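Acetylene hydratase Ahy (Pelobacter acetylenicus, PDB 2E7Z) catalyses the non-redox hydration of acetylene to acetaldehyde, using a tungsten bis(molybdopterin guanine dinucleotide) cofactor and a [4Fe-4S] cluster. Local coordinates at residues P62-G67 with E76-D81; D85-K90 with R496-R501. All coordinates share one frame; numbering follows the deposited sequence.

Contact 1: P62-G67 with E76-D81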
# COMPACT_ATOMS: atom_id res chain seq x y z
N PRO A 62 -22.37 -2.54 -17.03
CA PRO A 62 -21.71 -1.32 -17.48
C PRO A 62 -22.66 -0.12 -17.51
O PRO A 62 -23.81 -0.24 -17.96
CB PRO A 62 -21.24 -1.66 -18.88
CG PRO A 62 -21.03 -3.15 -18.86
CD PRO A 62 -22.18 -3.64 -18.01
N LEU A 63 -22.16 1.02 -17.03
CA LEU A 63 -22.92 2.27 -17.08
C LEU A 63 -22.17 3.31 -17.89
O LEU A 63 -20.97 3.48 -17.71
CB LEU A 63 -23.18 2.82 -15.68
CG LEU A 63 -23.97 1.95 -14.71
CD1 LEU A 63 -23.86 2.51 -13.33
CD2 LEU A 63 -25.45 1.92 -15.17
N LYS A 64 -22.86 3.99 -18.78
CA LYS A 64 -22.32 5.10 -19.53
C LYS A 64 -22.88 6.40 -18.98
O LYS A 64 -24.09 6.54 -18.72
CB LYS A 64 -22.72 4.96 -21.00
CG LYS A 64 -22.30 6.12 -21.85
CD LYS A 64 -22.62 5.92 -23.31
CE LYS A 64 -22.16 7.13 -24.10
NZ LYS A 64 -22.41 6.96 -25.54
N ASN A 65 -22.02 7.38 -18.78
CA ASN A 65 -22.50 8.68 -18.38
C ASN A 65 -23.08 9.38 -19.59
O ASN A 65 -22.40 9.55 -20.62
CB ASN A 65 -21.37 9.49 -17.77
CG ASN A 65 -21.88 10.70 -17.08
OD1 ASN A 65 -22.38 11.63 -17.73
ND2 ASN A 65 -21.84 10.69 -15.75
N VAL A 66 -24.35 9.75 -19.48
CA VAL A 66 -25.04 10.44 -20.57
C VAL A 66 -25.42 11.86 -20.16
O VAL A 66 -26.36 12.44 -20.71
CB VAL A 66 -26.27 9.61 -21.08
CG1 VAL A 66 -25.75 8.33 -21.77
CG2 VAL A 66 -27.24 9.30 -19.94
N GLY A 67 -24.72 12.39 -19.17
CA GLY A 67 -24.87 13.79 -18.79
C GLY A 67 -24.08 14.68 -19.74
O GLY A 67 -23.42 14.20 -20.68
N GLU A 76 -26.73 5.62 -17.96
CA GLU A 76 -27.56 4.65 -18.69
C GLU A 76 -26.81 3.34 -18.84
O GLU A 76 -25.63 3.31 -19.23
CB GLU A 76 -27.95 5.17 -20.07
CG GLU A 76 -28.90 4.24 -20.80
CD GLU A 76 -29.45 4.83 -22.08
OE1 GLU A 76 -30.10 5.91 -22.04
OE2 GLU A 76 -29.28 4.18 -23.13
N ARG A 77 -27.47 2.24 -18.47
CA ARG A 77 -26.90 0.92 -18.71
C ARG A 77 -26.56 0.67 -20.19
O ARG A 77 -27.34 0.98 -21.08
CB ARG A 77 -27.83 -0.20 -18.17
CG ARG A 77 -27.08 -1.55 -18.10
CD ARG A 77 -28.01 -2.70 -17.67
NE ARG A 77 -28.49 -2.56 -16.32
CZ ARG A 77 -29.33 -3.44 -15.77
NH1 ARG A 77 -29.71 -4.52 -16.47
NH2 ARG A 77 -29.77 -3.25 -14.53
N ILE A 78 -25.36 0.13 -20.44
CA ILE A 78 -24.98 -0.33 -21.78
C ILE A 78 -24.34 -1.71 -21.70
O ILE A 78 -24.13 -2.22 -20.60
CB ILE A 78 -24.08 0.67 -22.60
CG1 ILE A 78 -22.83 1.11 -21.83
CG2 ILE A 78 -24.92 1.86 -23.14
CD1 ILE A 78 -21.77 1.74 -22.76
N SER A 79 -24.04 -2.30 -22.85
CA SER A 79 -23.41 -3.62 -22.90
C SER A 79 -21.92 -3.48 -22.69
O SER A 79 -21.37 -2.43 -22.95
CB SER A 79 -23.66 -4.28 -24.27
OG SER A 79 -23.06 -3.53 -25.32
N TRP A 80 -21.27 -4.56 -22.25
CA TRP A 80 -19.79 -4.59 -22.27
C TRP A 80 -19.23 -4.31 -23.67
O TRP A 80 -18.29 -3.55 -23.85
CB TRP A 80 -19.28 -5.94 -21.77
CG TRP A 80 -19.10 -6.01 -20.29
CD1 TRP A 80 -20.02 -6.46 -19.37
CD2 TRP A 80 -17.97 -5.55 -19.54
NE1 TRP A 80 -19.49 -6.34 -18.09
CE2 TRP A 80 -18.24 -5.79 -18.17
CE3 TRP A 80 -16.74 -4.99 -19.90
CZ2 TRP A 80 -17.32 -5.50 -17.17
CZ3 TRP A 80 -15.82 -4.69 -18.88
CH2 TRP A 80 -16.11 -4.95 -17.54
N ASP A 81 -19.86 -4.93 -24.68
CA ASP A 81 -19.38 -4.80 -26.04
C ASP A 81 -19.39 -3.33 -26.50
O ASP A 81 -18.41 -2.83 -27.08
CB ASP A 81 -20.25 -5.67 -26.98
CG ASP A 81 -19.73 -5.73 -28.41
OD1 ASP A 81 -18.55 -6.08 -28.59
OD2 ASP A 81 -20.51 -5.45 -29.36

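Contact 2: D85-K90 with R496-R501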
# COMPACT_ATOMS: atom_id res chain seq x y z
N ASP A 85 -16.24 -0.84 -27.14
CA ASP A 85 -16.10 -0.20 -28.44
C ASP A 85 -15.88 1.31 -28.28
O ASP A 85 -14.99 1.89 -28.90
CB ASP A 85 -17.34 -0.41 -29.30
CG ASP A 85 -17.42 -1.80 -29.91
OD1 ASP A 85 -16.46 -2.61 -29.78
OD2 ASP A 85 -18.47 -2.07 -30.54
N GLU A 86 -16.70 1.93 -27.42
CA GLU A 86 -16.62 3.37 -27.24
C GLU A 86 -15.36 3.80 -26.52
O GLU A 86 -14.74 4.80 -26.87
CB GLU A 86 -17.86 3.90 -26.51
CG GLU A 86 -19.11 3.74 -27.38
CD GLU A 86 -20.39 4.27 -26.74
OE1 GLU A 86 -20.32 4.92 -25.68
OE2 GLU A 86 -21.50 4.03 -27.30
N ILE A 87 -14.98 3.03 -25.50
CA ILE A 87 -13.75 3.31 -24.77
C ILE A 87 -12.55 3.26 -25.72
O ILE A 87 -11.71 4.17 -25.75
CB ILE A 87 -13.61 2.36 -23.57
CG1 ILE A 87 -14.63 2.73 -22.49
CG2 ILE A 87 -12.21 2.42 -22.98
CD1 ILE A 87 -14.85 1.61 -21.45
N ALA A 88 -12.49 2.21 -26.57
CA ALA A 88 -11.38 2.06 -27.51
C ALA A 88 -11.36 3.20 -28.54
O ALA A 88 -10.31 3.78 -28.84
CB ALA A 88 -11.45 0.70 -28.21
N GLU A 89 -12.55 3.53 -29.06
CA GLU A 89 -12.63 4.61 -30.03
C GLU A 89 -12.12 5.93 -29.44
O GLU A 89 -11.34 6.65 -30.07
CB GLU A 89 -14.07 4.79 -30.51
CG GLU A 89 -14.25 5.96 -31.48
CD GLU A 89 -15.72 6.27 -31.75
OE1 GLU A 89 -16.61 5.76 -31.02
OE2 GLU A 89 -15.98 7.03 -32.71
N LYS A 90 -12.57 6.25 -28.22
CA LYS A 90 -12.15 7.50 -27.59
C LYS A 90 -10.67 7.48 -27.20
O LYS A 90 -9.97 8.48 -27.38
CB LYS A 90 -13.02 7.81 -26.37
CG LYS A 90 -12.69 9.15 -25.73
CD LYS A 90 -13.91 9.86 -25.15
CE LYS A 90 -13.76 11.37 -25.30
NZ LYS A 90 -14.78 12.15 -24.57
N ARG A 496 -8.19 -7.64 -21.99
CA ARG A 496 -8.07 -8.31 -23.27
C ARG A 496 -9.01 -7.71 -24.31
O ARG A 496 -8.64 -7.52 -25.47
CB ARG A 496 -8.36 -9.81 -23.16
CG ARG A 496 -8.02 -10.52 -24.47
CD ARG A 496 -8.44 -11.98 -24.50
NE ARG A 496 -7.67 -12.62 -25.58
CZ ARG A 496 -8.04 -12.70 -26.86
NH1 ARG A 496 -9.23 -12.25 -27.26
NH2 ARG A 496 -7.22 -13.28 -27.74
N GLU A 497 -10.24 -7.45 -23.90
CA GLU A 497 -11.22 -6.88 -24.84
C GLU A 497 -10.75 -5.52 -25.35
O GLU A 497 -10.90 -5.19 -26.53
CB GLU A 497 -12.59 -6.76 -24.18
CG GLU A 497 -13.27 -8.10 -23.92
CD GLU A 497 -13.73 -8.77 -25.19
OE1 GLU A 497 -14.19 -8.08 -26.12
OE2 GLU A 497 -13.68 -10.02 -25.24
N LEU A 498 -10.16 -4.72 -24.47
CA LEU A 498 -9.62 -3.44 -24.92
C LEU A 498 -8.39 -3.64 -25.81
O LEU A 498 -8.26 -2.99 -26.84
CB LEU A 498 -9.31 -2.54 -23.70
CG LEU A 498 -8.86 -1.12 -23.99
CD1 LEU A 498 -9.82 -0.34 -24.91
CD2 LEU A 498 -8.71 -0.39 -22.66
N ALA A 499 -7.48 -4.54 -25.41
CA ALA A 499 -6.27 -4.81 -26.19
C ALA A 499 -6.62 -5.22 -27.60
O ALA A 499 -6.01 -4.75 -28.56
CB ALA A 499 -5.48 -5.90 -25.52
N VAL A 500 -7.61 -6.10 -27.76
CA VAL A 500 -8.01 -6.52 -29.11
C VAL A 500 -8.45 -5.32 -29.94
O VAL A 500 -8.00 -5.15 -31.09
CB VAL A 500 -9.10 -7.61 -29.04
CG1 VAL A 500 -9.71 -7.88 -30.43
CG2 VAL A 500 -8.54 -8.91 -28.42
N ARG A 501 -9.26 -4.45 -29.36
CA ARG A 501 -9.75 -3.26 -30.08
C ARG A 501 -8.67 -2.25 -30.39
O ARG A 501 -8.80 -1.47 -31.32
CB ARG A 501 -10.89 -2.60 -29.31
CG ARG A 501 -12.16 -3.46 -29.25
CD ARG A 501 -13.10 -2.94 -28.17
NE ARG A 501 -14.43 -3.54 -28.21
CZ ARG A 501 -14.74 -4.75 -27.75
NH1 ARG A 501 -13.79 -5.53 -27.20
NH2 ARG A 501 -15.99 -5.17 -27.83

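Contact 1: P62-G67 with E76-D81
Pro-62 points its CG onto one face of the Trp-80 indole, the two side chains at about a right angle, and this is the tight end of the contact. CG sits 3.6 Å from the centroid of the five-membered ring of Trp-80, 12° off the ring normal, a CH-pi contact. Three backbone bonds then close an antiparallel ladder: Ile-78 N donates to Pro-62 O, while Lys-64 N reaches Glu-76 O at 2.9 Å and Glu-76 N returns to Lys-64 O, making Lys-64 and Glu-76 a hydrogen-bonded pair. Leu-63 and Arg-77 form the non-hydrogen-bonded pair between. The solvent side is thinner: on the face of the sheet that carries Lys-64 and Glu-76, Val-66 CG2 merely brushes Glu-76 CB at 4.2 Å. Glu-76 and Arg-77 are exposed; Arg-77 CG passes 3.5 Å from Pro-62 O, and its guanidinium meets Tyr-61 in a cation-pi contact. This hairpin borders a mixed sheet: strand 75-77 is outermost, strand 63-65 pairs antiparallel with strand 452-455 along its other edge, and Ser-79 N-caps helix 80-98, its OG bonded to Gln-82 N.

Contact 2: D85-K90 with R496-R501
The guanidinium of Arg-501 is held by its edges, with Asp-85 of the facing helix at one and Glu-497 of its own helix at another. Arg-501 NE donates to Asp-85 OD1 at 2.7 Å, near the guanidinium plane, and meets that oxygen on its anti side. Arg-501 NH2 adds a weak 3.3 Å bond to the same oxygen, forming a salt bridge in which the carboxylate and guanidinium planes stand 46° apart. From NH1, nearly in plane, two more bonds leave: one to Glu-497 OE1 at 2.8 Å, an i to i+4 salt bridge, and one to the backbone Glu-497 O, which the donor approaches from above the carbonyl plane. NH2 has a further salt-bridge partner in Asp-81. Three carboxylates thus surround one guanidinium, which probably stabilises its positive charge and fixes its rotation. The arm is extended from CG to NE, with CG anti to the carbonyl carbon (chi1 -67°), and this carries the head back along helix 491-501 to Glu-497.

The axes of the two short helical segments come within 9.5 Å at a crossing angle of -49°, near the value common for ridges-into-grooves packing. Ala-88 faces the other helix, and its CB lies 3.5 Å from Arg-501 CB and 3.8 Å from Leu-498 CD1. Ile-87 CG2 touches that same Leu-498 methyl at 4.1 Å, the two side chains crossing at about a right angle. A leucine in place of Arg-501 would probably leave Asp-85, Asp-81 and Glu-497 without their shared cation and set their carboxylates free to turn. Behind the apolar patch, Phe-122 of helix 118-126 lies against Leu-498, and Leu-454 of strand 452-455 against Ile-87.

Contact 1 closes before contact 2 opens: the hairpin 63-77 runs into helix 80-98, whose first turn ends contact 1 and whose next turns supply residues 85-90. Some 400 residues later, helix 491-501 returns to meet that helix. The two centres lie 14 Å apart, near the periphery of the molecule. Two salt bridges join them directly: the one from Asp-81 to Arg-501, and one from Lys-64 NZ to Glu-86 OE1 at 2.9 Å. Both contacts also border strand 452-455 of the mixed sheet. The side chain of Trp-80 is about 4 Å, and that of Ile-87 about 9 Å, from the side chain of the cofactor-binding Tyr-439.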